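DegQ (PDB 3PV2) is a protease of the HtrA family, probably a serine protease and chaperone, that encloses its own proteolytic sites by assembling into large 12-subunit particles. Local coordinates at residues N94-R99 with G203-A208; I104-Q109 with A128-D133. One frame throughout, in Å; residues are numbered along the deposited sequence.

Interaction 1: residues N94-R99 with G203-A208; sequences NDHVIR and GNSGGA
The imidazole of H96 presents an edge to S205: OG lies close to the ring plane, 3.3 Å from CE1 of H96. It sits slightly farther, 3.5 Å, from NE2 of H96. At the far end of the short helix, away from the serine loop, the guanidinium of R99 has one face laid over H96 CA, which stands 3.7 Å above that plane, displaced from the centre of the group toward its margin. R99 is steadied there by a salt bridge to D95, NH1 to OD1 at 2.8 Å; the carboxylate oxygen is met on its anti side, with the donor 27° out of the plane.

The hydroxyl of S205 swings to the far side from its own backbone N (chi1 -165°), which turns OG toward the helix 95-98. It also accepts a hydrogen bond from the backbone N of A222. Through its other nitrogen, ND1, the imidazole is hydrogen-bonded to D126 OD2, which helps fix the rotation of the ring. The side chain of N94 also points at this loop, its CG 3.7 Å from S205 OG, and V97 adds a looser touch through CG2, 4.0 Å from S205 O. The loop keeps its shape through a type II turn, closed by G207 N to N204 O at 3.0 Å, with G206 at a positive phi of 97°.

A histidine held by an aspartate and facing the serine of a GNSGG loop is the signature of the catalytic triad of trypsin-fold proteases, consistent with H96, D126 and S205 filling those roles in DegQ.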
ATOM      1  N   ASN B  94      26.084  36.775  -2.781  1.00 41.22           N
ATOM      2  CA  ASN B  94      24.718  36.729  -2.248  1.00 40.96           C
ATOM      3  C   ASN B  94      24.677  36.423  -0.780  1.00 43.07           C
ATOM      4  O   ASN B  94      25.492  35.655  -0.285  1.00 44.91           O
ATOM      5  CB  ASN B  94      23.963  35.630  -2.889  1.00 41.76           C
ATOM      6  CG  ASN B  94      23.753  35.852  -4.377  1.00 42.93           C
ATOM      7  OD1 ASN B  94      23.289  36.932  -4.815  1.00 45.31           O
ATOM      8  ND2 ASN B  94      24.003  34.818  -5.154  1.00 44.64           N
ATOM      9  N   ASP B  95      23.674  36.924  -0.069  1.00 44.70           N
ATOM     10  CA  ASP B  95      23.496  36.491   1.333  1.00 47.73           C
ATOM     11  C   ASP B  95      23.250  34.985   1.461  1.00 48.74           C
ATOM     12  O   ASP B  95      23.789  34.342   2.362  1.00 49.46           O
ATOM     13  CB  ASP B  95      22.378  37.300   2.044  1.00 49.34           C
ATOM     14  CG  ASP B  95      22.469  37.230   3.569  1.00 52.84           C
ATOM     15  OD1 ASP B  95      21.473  36.815   4.181  1.00 58.71           O
ATOM     16  OD2 ASP B  95      23.525  37.591   4.172  1.00 52.37           O
ATOM     17  N   HIS B  96      22.417  34.417   0.584  1.00 50.57           N
ATOM     18  CA  HIS B  96      22.129  32.976   0.665  1.00 52.21           C
ATOM     19  C   HIS B  96      23.379  32.119   0.494  1.00 53.38           C
ATOM     20  O   HIS B  96      23.440  31.042   1.052  1.00 55.68           O
ATOM     21  CB  HIS B  96      21.014  32.540  -0.269  1.00 51.74           C
ATOM     22  CG  HIS B  96      21.432  32.355  -1.696  1.00 49.93           C
ATOM     23  ND1 HIS B  96      21.111  33.257  -2.676  1.00 46.11           N
ATOM     24  CD2 HIS B  96      22.086  31.342  -2.320  1.00 51.01           C
ATOM     25  CE1 HIS B  96      21.578  32.829  -3.839  1.00 49.76           C
ATOM     26  NE2 HIS B  96      22.189  31.674  -3.644  1.00 48.19           N
ATOM     27  N   VAL B  97      24.393  32.611  -0.216  1.00 52.48           N
ATOM     28  CA  VAL B  97      25.650  31.862  -0.353  1.00 52.06           C
ATOM     29  C   VAL B  97      26.347  31.706   1.003  1.00 54.25           C
ATOM     30  O   VAL B  97      26.879  30.630   1.336  1.00 55.22           O
ATOM     31  CB  VAL B  97      26.553  32.530  -1.441  1.00 50.23           C
ATOM     32  CG1 VAL B  97      27.987  32.014  -1.454  1.00 49.97           C
ATOM     33  CG2 VAL B  97      25.931  32.332  -2.822  1.00 50.86           C
ATOM     34  N   ILE B  98      26.386  32.783   1.784  1.00 55.38           N
ATOM     35  CA  ILE B  98      27.154  32.783   3.025  1.00 55.75           C
ATOM     36  C   ILE B  98      26.384  32.586   4.321  1.00 58.79           C
ATOM     37  O   ILE B  98      27.004  32.546   5.372  1.00 58.31           O
ATOM     38  CB  ILE B  98      28.085  34.055   3.185  1.00 55.09           C
ATOM     39  CG1 ILE B  98      27.313  35.378   3.209  1.00 52.59           C
ATOM     40  CG2 ILE B  98      29.123  34.085   2.076  1.00 51.46           C
ATOM     41  CD1 ILE B  98      26.352  35.612   4.404  1.00 52.99           C
ATOM     42  N   ARG B  99      25.065  32.480   4.270  1.00 61.33           N
ATOM     43  CA  ARG B  99      24.324  32.359   5.507  1.00 65.10           C
ATOM     44  C   ARG B  99      24.724  31.115   6.285  1.00 66.70           C
ATOM     45  O   ARG B  99      24.947  30.047   5.694  1.00 66.58           O
ATOM     46  CB  ARG B  99      22.822  32.330   5.272  1.00 66.75           C
ATOM     47  CG  ARG B  99      22.183  33.697   5.443  1.00 71.34           C
ATOM     48  CD  ARG B  99      20.701  33.608   5.678  1.00 74.85           C
ATOM     49  NE  ARG B  99      20.022  32.913   4.595  1.00 76.73           N
ATOM     50  CZ  ARG B  99      19.536  33.495   3.496  1.00 78.22           C
ATOM     51  NH1 ARG B  99      19.682  34.803   3.292  1.00 77.94           N
ATOM     52  NH2 ARG B  99      18.914  32.756   2.576  1.00 76.54           N
ATOM     53  N   GLY B 203      26.207  27.576  -9.281  0.70 54.46           N
ATOM     54  CA  GLY B 203      27.612  27.785  -9.499  0.70 53.19           C
ATOM     55  C   GLY B 203      27.983  29.242  -9.475  0.70 51.03           C
ATOM     56  O   GLY B 203      28.946  29.685  -8.779  0.70 50.40           O
ATOM     57  N   ASN B 204      27.174  29.981 -10.212  1.00 48.54           N
ATOM     58  CA  ASN B 204      27.480  31.335 -10.651  1.00 46.80           C
ATOM     59  C   ASN B 204      26.691  32.473  -9.964  1.00 43.22           C
ATOM     60  O   ASN B 204      26.859  33.668 -10.278  1.00 40.52           O
ATOM     61  CB  ASN B 204      27.357  31.406 -12.159  1.00 48.09           C
ATOM     62  CG  ASN B 204      28.365  30.502 -12.875  1.00 55.62           C
ATOM     63  OD1 ASN B 204      29.331  31.009 -13.444  1.00 67.95           O
ATOM     64  ND2 ASN B 204      28.137  29.162 -12.876  1.00 62.32           N
ATOM     65  N   SER B 205      25.868  32.080  -9.012  1.00 41.76           N
ATOM     66  CA  SER B 205      25.179  32.990  -8.179  1.00 42.28           C
ATOM     67  C   SER B 205      26.170  33.745  -7.289  1.00 42.23           C
ATOM     68  O   SER B 205      27.033  33.117  -6.624  1.00 43.25           O
ATOM     69  CB  SER B 205      24.267  32.179  -7.285  1.00 43.49           C
ATOM     70  OG  SER B 205      23.288  32.984  -6.654  1.00 46.82           O
ATOM     71  N   GLY B 206      26.034  35.066  -7.274  1.00 40.43           N
ATOM     72  CA  GLY B 206      26.926  35.944  -6.583  1.00 38.84           C
ATOM     73  C   GLY B 206      27.961  36.510  -7.540  1.00 39.01           C
ATOM     74  O   GLY B 206      28.763  37.376  -7.149  1.00 40.13           O
ATOM     75  N   GLY B 207      28.000  35.989  -8.759  1.00 37.58           N
ATOM     76  CA  GLY B 207      28.987  36.457  -9.743  1.00 37.68           C
ATOM     77  C   GLY B 207      28.429  37.674 -10.471  1.00 37.60           C
ATOM     78  O   GLY B 207      27.420  38.241 -10.046  1.00 38.00           O
ATOM     79  N   ALA B 208      29.042  38.012 -11.583  1.00 36.95           N
ATOM     80  CA  ALA B 208      28.906  39.289 -12.258  1.00 37.20           C
ATOM     81  C   ALA B 208      27.991  39.112 -13.471  1.00 37.84           C
ATOM     82  O   ALA B 208      28.109  38.156 -14.205  1.00 38.10           O
ATOM     83  CB  ALA B 208      30.286  39.730 -12.731  1.00 36.55           C
TER

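Interaction 2: residues I104-Q109 with A128-D133; sequences ITVTLQ and AVLKID
The interior of the first six-stranded antiparallel beta-barrel of the trypsin fold is packed here, where I104, V106 and L108 meet L130 and I132. Strands 101-107 and 127-131 are not neighbours in the sheet; strand 113-122 runs between them, and the two backbones face each other across the barrel's inside. The CA atoms of I104 and L130 are accordingly 9.1 Å apart, while those of V106 and I132 come to 7.9 Å, and only side chains bridge the gap.

L130 sets CD1 between I104 and V106, while CD2 meets I104 alone of the two. Its CD2 lies 4.1 Å from I104 CD1, the two chains crossing obliquely, and its CD1 lies 4.2 Å from V106 CG2. That same CD1 is also 4.2 Å from I104 CG2, so I104 touches L130 through two branches.

V106 and I132 cross at about a right angle. I132 has CG1 wedged between its backbone N and its carbonyl carbon (chi1 53°), and this leaves CG2 to make the touch, 4.0 Å from V106 CB. All five side chains are buried, and the core goes on beyond them: I91 of strand 90-93 packs on both V106 and I132, V35 and V37 of strand 32-40 pack on I104, and V33 packs on V106 and L108. Backbone bonds from T105 to A36 and from T107 to N34 join strand 101-107 to strand 32-40, the two ends of the sheet, closing the barrel. T105 turns outward instead, and R401 of a second subunit packs on it.

Just past strand 101-107, where L137 packs on both residues, L108 CD2 rests 4.3 Å from I132 CD1.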
ATOM      1  N   ILE B 104      34.445  30.929   5.630  1.00 56.32           N
ATOM      2  CA  ILE B 104      34.347  31.386   4.275  1.00 54.75           C
ATOM      3  C   ILE B 104      35.707  31.623   3.665  1.00 53.75           C
ATOM      4  O   ILE B 104      36.468  32.492   4.111  1.00 52.61           O
ATOM      5  CB  ILE B 104      33.610  32.728   4.166  1.00 54.95           C
ATOM      6  CG1 ILE B 104      32.366  32.764   5.074  1.00 56.23           C
ATOM      7  CG2 ILE B 104      33.221  32.972   2.720  1.00 51.27           C
ATOM      8  CD1 ILE B 104      31.755  34.119   5.208  1.00 56.76           C
ATOM      9  N   THR B 105      35.953  30.912   2.580  1.00 53.07           N
ATOM     10  CA  THR B 105      37.228  30.930   1.910  1.00 53.32           C
ATOM     11  C   THR B 105      37.030  31.397   0.467  1.00 51.35           C
ATOM     12  O   THR B 105      36.194  30.869  -0.303  1.00 49.98           O
ATOM     13  CB  THR B 105      37.899  29.541   2.009  1.00 54.38           C
ATOM     14  OG1 THR B 105      37.886  29.117   3.366  1.00 57.87           O
ATOM     15  CG2 THR B 105      39.309  29.582   1.557  1.00 56.92           C
ATOM     16  N   VAL B 106      37.812  32.410   0.103  1.00 50.15           N
ATOM     17  CA  VAL B 106      37.734  32.974  -1.223  1.00 48.98           C
ATOM     18  C   VAL B 106      38.897  32.486  -2.054  1.00 49.37           C
ATOM     19  O   VAL B 106      40.020  32.538  -1.590  1.00 51.04           O
ATOM     20  CB  VAL B 106      37.686  34.507  -1.111  1.00 48.70           C
ATOM     21  CG1 VAL B 106      38.002  35.162  -2.419  1.00 45.96           C
ATOM     22  CG2 VAL B 106      36.289  34.934  -0.590  1.00 43.16           C
ATOM     23  N   THR B 107      38.636  32.027  -3.280  1.00 47.14           N
ATOM     24  CA  THR B 107      39.693  31.675  -4.238  1.00 48.17           C
ATOM     25  C   THR B 107      39.734  32.586  -5.449  1.00 47.56           C
ATOM     26  O   THR B 107      38.742  32.748  -6.153  1.00 48.50           O
ATOM     27  CB  THR B 107      39.534  30.235  -4.760  1.00 48.98           C
ATOM     28  OG1 THR B 107      39.387  29.333  -3.657  1.00 50.16           O
ATOM     29  CG2 THR B 107      40.760  29.803  -5.664  1.00 49.87           C
ATOM     30  N   LEU B 108      40.885  33.135  -5.731  1.00 49.13           N
ATOM     31  CA  LEU B 108      41.071  34.032  -6.839  1.00 50.41           C
ATOM     32  C   LEU B 108      41.463  33.249  -8.054  1.00 52.20           C
ATOM     33  O   LEU B 108      41.933  32.134  -7.974  1.00 53.83           O
ATOM     34  CB  LEU B 108      42.230  35.009  -6.565  1.00 50.99           C
ATOM     35  CG  LEU B 108      42.226  35.829  -5.294  1.00 49.63           C
ATOM     36  CD1 LEU B 108      43.403  36.843  -5.263  1.00 48.77           C
ATOM     37  CD2 LEU B 108      40.895  36.559  -5.091  1.00 48.99           C
ATOM     38  N   GLN B 109      41.381  33.902  -9.185  1.00 54.69           N
ATOM     39  CA  GLN B 109      41.741  33.283 -10.411  1.00 58.31           C
ATOM     40  C   GLN B 109      43.209  32.890 -10.399  1.00 61.31           C
ATOM     41  O   GLN B 109      43.546  31.828 -10.854  1.00 62.90           O
ATOM     42  CB  GLN B 109      41.470  34.267 -11.515  1.00 58.98           C
ATOM     43  CG  GLN B 109      41.860  33.808 -12.852  1.00 63.66           C
ATOM     44  CD  GLN B 109      42.246  34.971 -13.705  1.00 69.81           C
ATOM     45  OE1 GLN B 109      41.544  35.315 -14.667  1.00 70.95           O
ATOM     46  NE2 GLN B 109      43.360  35.618 -13.339  1.00 75.39           N
ATOM     47  N   ALA B 128      25.650  40.313   0.329  1.00 44.08           N
ATOM     48  CA  ALA B 128      26.569  40.244   1.456  1.00 43.73           C
ATOM     49  C   ALA B 128      27.878  40.804   1.002  1.00 42.72           C
ATOM     50  O   ALA B 128      28.216  40.706  -0.152  1.00 40.86           O
ATOM     51  CB  ALA B 128      26.739  38.857   1.915  1.00 43.89           C
ATOM     52  N   VAL B 129      28.578  41.440   1.928  1.00 43.67           N
ATOM     53  CA  VAL B 129      29.865  42.035   1.696  1.00 44.18           C
ATOM     54  C   VAL B 129      30.878  41.260   2.530  1.00 44.82           C
ATOM     55  O   VAL B 129      30.639  40.958   3.734  1.00 45.53           O
ATOM     56  CB  VAL B 129      29.851  43.480   2.141  1.00 45.58           C
ATOM     57  CG1 VAL B 129      31.148  44.170   1.818  1.00 46.65           C
ATOM     58  CG2 VAL B 129      28.624  44.229   1.571  1.00 45.32           C
ATOM     59  N   LEU B 130      31.984  40.937   1.866  1.00 44.05           N
ATOM     60  CA  LEU B 130      33.080  40.180   2.432  1.00 44.94           C
ATOM     61  C   LEU B 130      34.341  41.015   2.237  1.00 46.69           C
ATOM     62  O   LEU B 130      34.457  41.799   1.256  1.00 44.94           O
ATOM     63  CB  LEU B 130      33.306  38.859   1.672  1.00 43.56           C
ATOM     64  CG  LEU B 130      32.158  37.838   1.529  1.00 42.98           C
ATOM     65  CD1 LEU B 130      32.651  36.595   0.753  1.00 40.82           C
ATOM     66  CD2 LEU B 130      31.570  37.457   2.851  1.00 42.52           C
ATOM     67  N   LYS B 131      35.314  40.772   3.101  1.00 48.21           N
ATOM     68  CA  LYS B 131      36.589  41.401   2.976  1.00 52.17           C
ATOM     69  C   LYS B 131      37.727  40.374   3.076  1.00 53.00           C
ATOM     70  O   LYS B 131      37.686  39.449   3.886  1.00 54.24           O
ATOM     71  CB  LYS B 131      36.710  42.465   4.050  1.00 54.75           C
ATOM     72  CG  LYS B 131      38.109  42.889   4.313  1.00 60.35           C
ATOM     73  CD  LYS B 131      38.316  44.392   4.218  1.00 67.85           C
ATOM     74  CE  LYS B 131      39.846  44.704   4.384  1.00 71.74           C
ATOM     75  NZ  LYS B 131      40.095  46.137   4.620  1.00 75.53           N
ATOM     76  N   ILE B 132      38.736  40.565   2.249  1.00 54.53           N
ATOM     77  CA  ILE B 132      39.910  39.698   2.198  1.00 57.16           C
ATOM     78  C   ILE B 132      41.084  40.652   2.322  1.00 61.60           C
ATOM     79  O   ILE B 132      40.969  41.820   1.951  1.00 61.70           O
ATOM     80  CB  ILE B 132      40.012  38.867   0.893  1.00 55.21           C
ATOM     81  CG1 ILE B 132      39.912  39.774  -0.341  1.00 53.30           C
ATOM     82  CG2 ILE B 132      38.941  37.806   0.844  1.00 52.76           C
ATOM     83  CD1 ILE B 132      40.262  39.069  -1.675  1.00 50.10           C
ATOM     84  N   ASP B 133      42.175  40.205   2.910  1.00 66.65           N
ATOM     85  CA  ASP B 133      43.332  41.075   3.017  1.00 70.91           C
ATOM     86  C   ASP B 133      44.258  40.582   1.971  1.00 72.48           C
ATOM     87  O   ASP B 133      44.971  39.605   2.219  1.00 73.66           O
ATOM     88  CB  ASP B 133      44.044  40.960   4.368  1.00 73.28           C
ATOM     89  CG  ASP B 133      43.106  41.110   5.568  1.00 76.38           C
ATOM     90  OD1 ASP B 133      42.135  41.939   5.566  1.00 81.20           O
ATOM     91  OD2 ASP B 133      43.366  40.377   6.549  1.00 81.42           O
TER

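Overall arrangement
The two contacts lie with their centres about 12 Å apart and are joined directly. I98, on the helix that carries H96, sets CG1 3.8 Å from A128 CB and CG2 4.1 Å from I104 CD1, so the helix of interaction 1 rests on both strands of interaction 2. A128 CB also lies 4.1 Å from N94 O, at the start of that helix. The helix bearing H96 thus rests on the first barrel's packing, and D126, the partner of H96, leads into strand 127-131. S205 is brought in by the loop leading into strand 208-211 of the second barrel, so the probable triad lies between the two barrels.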